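Local coordinates for proton-dependent oligopeptide transporter family protein (Xanthomonas campestris, PDB 6EI3) that probably carries di- and tripeptides across the membrane, driven by the proton gradient, and is captured here in an auto-inhibited state, at residues 50-55 and 306-311. Sequence-based numbering, arbitrary orientation.
With 78M ((2S)-2,3-dihydroxypropyl(7Z)-pentadec-7-enoate), chain G.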
ATOM      1  N   ILE A  50       3.934 -14.280   5.113  1.00 25.10           N
ATOM      2  CA  ILE A  50       4.732 -13.383   5.940  1.00 24.01           C
ATOM      3  C   ILE A  50       4.896 -11.980   5.303  1.00 25.90           C
ATOM      4  O   ILE A  50       4.711 -10.968   5.985  1.00 25.82           O
ATOM      5  CB  ILE A  50       6.101 -14.051   6.279  1.00 26.27           C
ATOM      6  CG1 ILE A  50       5.893 -15.328   7.120  1.00 26.87           C
ATOM      7  CG2 ILE A  50       7.040 -13.061   7.003  1.00 25.67           C
ATOM      8  CD1 ILE A  50       7.042 -16.360   7.056  1.00 27.54           C
ATOM      9  N   LEU A  51       5.303 -11.923   4.026  1.00 21.02           N
ATOM     10  CA  LEU A  51       5.531 -10.660   3.308  1.00 20.33           C
ATOM     11  C   LEU A  51       4.245  -9.821   3.254  1.00 24.82           C
ATOM     12  O   LEU A  51       4.258  -8.626   3.565  1.00 24.25           O
ATOM     13  CB  LEU A  51       6.047 -10.995   1.881  1.00 20.33           C
ATOM     14  CG  LEU A  51       6.477  -9.863   0.897  1.00 24.70           C
ATOM     15  CD1 LEU A  51       5.269  -9.195   0.211  1.00 24.30           C
ATOM     16  CD2 LEU A  51       7.426  -8.844   1.525  1.00 24.96           C
ATOM     17  N   HIS A  52       3.144 -10.449   2.831  1.00 21.32           N
ATOM     18  CA  HIS A  52       1.879  -9.756   2.676  1.00 20.80           C
ATOM     19  C   HIS A  52       1.254  -9.410   4.038  1.00 27.28           C
ATOM     20  O   HIS A  52       0.605  -8.369   4.129  1.00 27.60           O
ATOM     21  CB  HIS A  52       0.953 -10.543   1.726  1.00 20.54           C
ATOM     22  CG  HIS A  52       1.502 -10.538   0.333  1.00 23.30           C
ATOM     23  ND1 HIS A  52       1.433  -9.403  -0.467  1.00 24.47           N
ATOM     24  CD2 HIS A  52       2.162 -11.505  -0.347  1.00 24.86           C
ATOM     25  CE1 HIS A  52       2.095  -9.696  -1.573  1.00 24.00           C
ATOM     26  NE2 HIS A  52       2.519 -10.958  -1.563  1.00 24.88           N
ATOM     27  N   SER A  53       1.528 -10.200   5.109  1.00 24.07           N
ATOM     28  CA  SER A  53       1.078  -9.846   6.475  1.00 23.95           C
ATOM     29  C   SER A  53       1.851  -8.597   6.944  1.00 27.54           C
ATOM     30  O   SER A  53       1.271  -7.698   7.556  1.00 27.40           O
ATOM     31  CB  SER A  53       1.324 -10.996   7.455  1.00 24.89           C
ATOM     32  OG  SER A  53       0.421 -12.041   7.159  1.00 28.10           O
ATOM     33  N   PHE A  54       3.158  -8.561   6.662  1.00 23.71           N
ATOM     34  CA  PHE A  54       4.044  -7.420   6.939  1.00 23.57           C
ATOM     35  C   PHE A  54       3.520  -6.135   6.222  1.00 28.36           C
ATOM     36  O   PHE A  54       3.408  -5.087   6.854  1.00 26.42           O
ATOM     37  CB  PHE A  54       5.484  -7.748   6.477  1.00 24.15           C
ATOM     38  CG  PHE A  54       6.436  -6.583   6.535  1.00 25.04           C
ATOM     39  CD1 PHE A  54       6.977  -6.165   7.750  1.00 27.97           C
ATOM     40  CD2 PHE A  54       6.800  -5.905   5.379  1.00 25.63           C
ATOM     41  CE1 PHE A  54       7.862  -5.084   7.802  1.00 27.89           C
ATOM     42  CE2 PHE A  54       7.665  -4.808   5.433  1.00 27.83           C
ATOM     43  CZ  PHE A  54       8.187  -4.403   6.641  1.00 26.32           C
ATOM     44  N   MET A  55       3.210  -6.232   4.902  1.00 26.02           N
ATOM     45  CA  MET A  55       2.642  -5.133   4.104  1.00 25.01           C
ATOM     46  C   MET A  55       1.308  -4.648   4.713  1.00 27.97           C
ATOM     47  O   MET A  55       1.051  -3.444   4.769  1.00 26.67           O
ATOM     48  CB  MET A  55       2.471  -5.550   2.640  1.00 27.16           C
ATOM     49  CG  MET A  55       3.815  -5.681   1.882  1.00 30.54           C
ATOM     50  SD  MET A  55       4.873  -4.202   2.031  1.00 35.03           S
ATOM     51  CE  MET A  55       3.945  -3.067   1.044  1.00 31.20           C
ATOM     52  N   PHE A 306       0.098  -5.657  -7.570  1.00 25.38           N
ATOM     53  CA  PHE A 306       1.289  -4.827  -7.474  1.00 23.71           C
ATOM     54  C   PHE A 306       2.281  -5.300  -6.399  1.00 27.34           C
ATOM     55  O   PHE A 306       3.468  -5.407  -6.692  1.00 26.03           O
ATOM     56  CB  PHE A 306       0.882  -3.346  -7.277  1.00 24.24           C
ATOM     57  CG  PHE A 306       2.052  -2.394  -7.228  1.00 25.20           C
ATOM     58  CD1 PHE A 306       2.789  -2.116  -8.370  1.00 26.90           C
ATOM     59  CD2 PHE A 306       2.411  -1.769  -6.035  1.00 27.48           C
ATOM     60  CE1 PHE A 306       3.889  -1.251  -8.314  1.00 28.14           C
ATOM     61  CE2 PHE A 306       3.509  -0.909  -5.983  1.00 29.71           C
ATOM     62  CZ  PHE A 306       4.236  -0.651  -7.124  1.00 26.57           C
ATOM     63  N   ASP A 307       1.807  -5.565  -5.163  1.00 25.03           N
ATOM     64  CA  ASP A 307       2.682  -5.947  -4.038  1.00 24.43           C
ATOM     65  C   ASP A 307       3.313  -7.356  -4.168  1.00 27.10           C
ATOM     66  O   ASP A 307       4.320  -7.636  -3.520  1.00 25.97           O
ATOM     67  CB  ASP A 307       1.966  -5.752  -2.688  1.00 26.33           C
ATOM     68  CG  ASP A 307       1.987  -4.273  -2.270  1.00 44.73           C
ATOM     69  OD1 ASP A 307       3.030  -3.605  -2.486  1.00 45.99           O
ATOM     70  OD2 ASP A 307       0.959  -3.783  -1.747  1.00 47.46           O
ATOM     71  N   GLN A 308       2.782  -8.193  -5.065  1.00 22.72           N
ATOM     72  CA  GLN A 308       3.322  -9.531  -5.324  1.00 21.50           C
ATOM     73  C   GLN A 308       4.624  -9.524  -6.159  1.00 24.02           C
ATOM     74  O   GLN A 308       5.244 -10.567  -6.317  1.00 22.82           O
ATOM     75  CB  GLN A 308       2.259 -10.427  -5.945  1.00 22.27           C
ATOM     76  CG  GLN A 308       1.219 -10.911  -4.953  1.00 22.40           C
ATOM     77  CD  GLN A 308       0.293 -11.881  -5.634  1.00 31.47           C
ATOM     78  OE1 GLN A 308       0.616 -13.067  -5.813  1.00 25.40           O
ATOM     79  NE2 GLN A 308      -0.830 -11.375  -6.122  1.00 21.49           N
ATOM     80  N   LYS A 309       5.090  -8.359  -6.622  1.00 21.46           N
ATOM     81  CA  LYS A 309       6.387  -8.314  -7.317  1.00 21.47           C
ATOM     82  C   LYS A 309       7.553  -8.640  -6.336  1.00 26.85           C
ATOM     83  O   LYS A 309       8.625  -9.108  -6.758  1.00 26.15           O
ATOM     84  CB  LYS A 309       6.598  -6.988  -8.069  1.00 21.85           C
ATOM     85  CG  LYS A 309       6.668  -5.768  -7.196  1.00 34.59           C
ATOM     86  CD  LYS A 309       6.437  -4.491  -8.006  1.00 38.11           C
ATOM     87  CE  LYS A 309       6.786  -3.273  -7.189  1.00 34.64           C
ATOM     88  NZ  LYS A 309       5.996  -3.195  -5.935  1.00 38.18           N
ATOM     89  N   ALA A 310       7.300  -8.445  -5.027  1.00 21.67           N
ATOM     90  CA  ALA A 310       8.291  -8.708  -3.992  1.00 23.50           C
ATOM     91  C   ALA A 310       8.131 -10.131  -3.421  1.00 26.23           C
ATOM     92  O   ALA A 310       8.894 -10.528  -2.557  1.00 25.32           O
ATOM     93  CB  ALA A 310       8.184  -7.650  -2.878  1.00 23.78           C
ATOM     94  N   SER A 311       7.146 -10.894  -3.906  1.00 23.03           N
ATOM     95  CA  SER A 311       6.925 -12.221  -3.369  1.00 23.96           C
ATOM     96  C   SER A 311       6.808 -13.253  -4.495  1.00 26.16           C
ATOM     97  O   SER A 311       7.813 -13.849  -4.870  1.00 23.60           O
ATOM     98  CB  SER A 311       5.725 -12.217  -2.422  1.00 25.39           C
ATOM     99  OG  SER A 311       4.508 -11.925  -3.092  1.00 25.08           O
TER
HETATM  100  O21 78M G 606       1.166 -19.686   8.580  1.00 68.54           O
HETATM  101  C20 78M G 606       1.745 -19.322   9.828  1.00 70.07           C
HETATM  102  C18 78M G 606       2.624 -18.102   9.673  1.00 71.26           C
HETATM  103  O19 78M G 606       3.842 -18.450   9.009  1.00 69.21           O
HETATM  104  C17 78M G 606       2.937 -17.426  10.990  1.00 73.95           C
HETATM  105  O2  78M G 606       2.678 -16.009  10.817  1.00 74.17           O
HETATM  106  C1  78M G 606       3.692 -15.210  10.460  1.00 71.96           C
HETATM  107  O1  78M G 606       4.780 -15.606  10.141  1.00 74.47           O
HETATM  108  C2  78M G 606       3.283 -13.769  10.476  1.00 67.52           C
HETATM  109  C3  78M G 606       4.394 -12.803  10.860  1.00 62.63           C
HETATM  110  C4  78M G 606       4.237 -11.472  10.157  1.00 59.99           C
HETATM  111  C5  78M G 606       4.980 -10.319  10.796  1.00 58.49           C
HETATM  112  C6  78M G 606       4.437  -8.950  10.391  1.00 58.40           C
HETATM  113  C7  78M G 606       3.251  -8.528  11.198  1.00 59.46           C
HETATM  114  C8  78M G 606       2.597  -7.387  11.093  1.00 59.18           C
HETATM  115  C9  78M G 606       1.425  -6.964  11.923  1.00 59.20           C
HETATM  116  C10 78M G 606       0.086  -7.154  11.225  1.00 58.75           C
HETATM  117  C11 78M G 606      -1.046  -6.342  11.836  1.00 57.67           C
HETATM  118  C12 78M G 606      -2.359  -6.532  11.111  1.00 56.44           C
HETATM  119  C13 78M G 606      -3.448  -5.536  11.453  1.00 55.47           C
HETATM  120  C15 78M G 606      -5.827  -4.831  10.973  1.00 58.35           C
HETATM  121  C14 78M G 606      -4.649  -5.663  10.540  1.00 56.08           C
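His52 sets CG anti to its own carbonyl carbon (chi1 -67°), which swings the imidazole off helix 40-60 until NE2 reaches Ser311, while Ser311 turns OG in between its backbone N and carbonyl carbon (chi1 65°), placing OG at the edge of the imidazole, near its plane. NE2 of His52 and OG of Ser311 lie 2.7 Å apart in a short, somewhat bent hydrogen bond (151°); the geometry fits a proton on either atom. At the other ring nitrogen, ND1, Asn445 of helix 430-456 supplies its OD1, so both nitrogens are engaged and the rotation of the ring is fixed. One face of the imidazole lies against its neighbour Leu51, whose CD1 sits over the ring centre, 3.6 Å above the plane. That same methyl reaches across to Ser311, with Leu51 CD1 4.0 Å from Ser311 CB. Gln308 approaches the ring obliquely, its CG 3.6 Å from NE2 of His52, and the backbone O of Asp307 lies near CE1, likewise neither over the ring nor in its plane. In this Major Facilitator Superfamily transporter the contact joins an early helix of the chain to the break between helices 281-306 and 312-317, linking the N-terminal and C-terminal helical bundles at a fully buried point. Farther along helix 40-60, Met55 bends at chi2 and chi3 and brings its methyl to the carboxylate of Asp307, with CE 3.7 Å from OD1. The other carboxylate oxygen, OD2, is bonded to ND2 of Asn445, so this one amide grips both His52 and Asp307. On the side of helix 40-60 turned from the loop, CG1 of Ile50 lies 3.2 Å from O1 of the bound monoacylglycerol 78M, whose chain runs on past Phe54, with C6 3.8 Å from Phe54 CA.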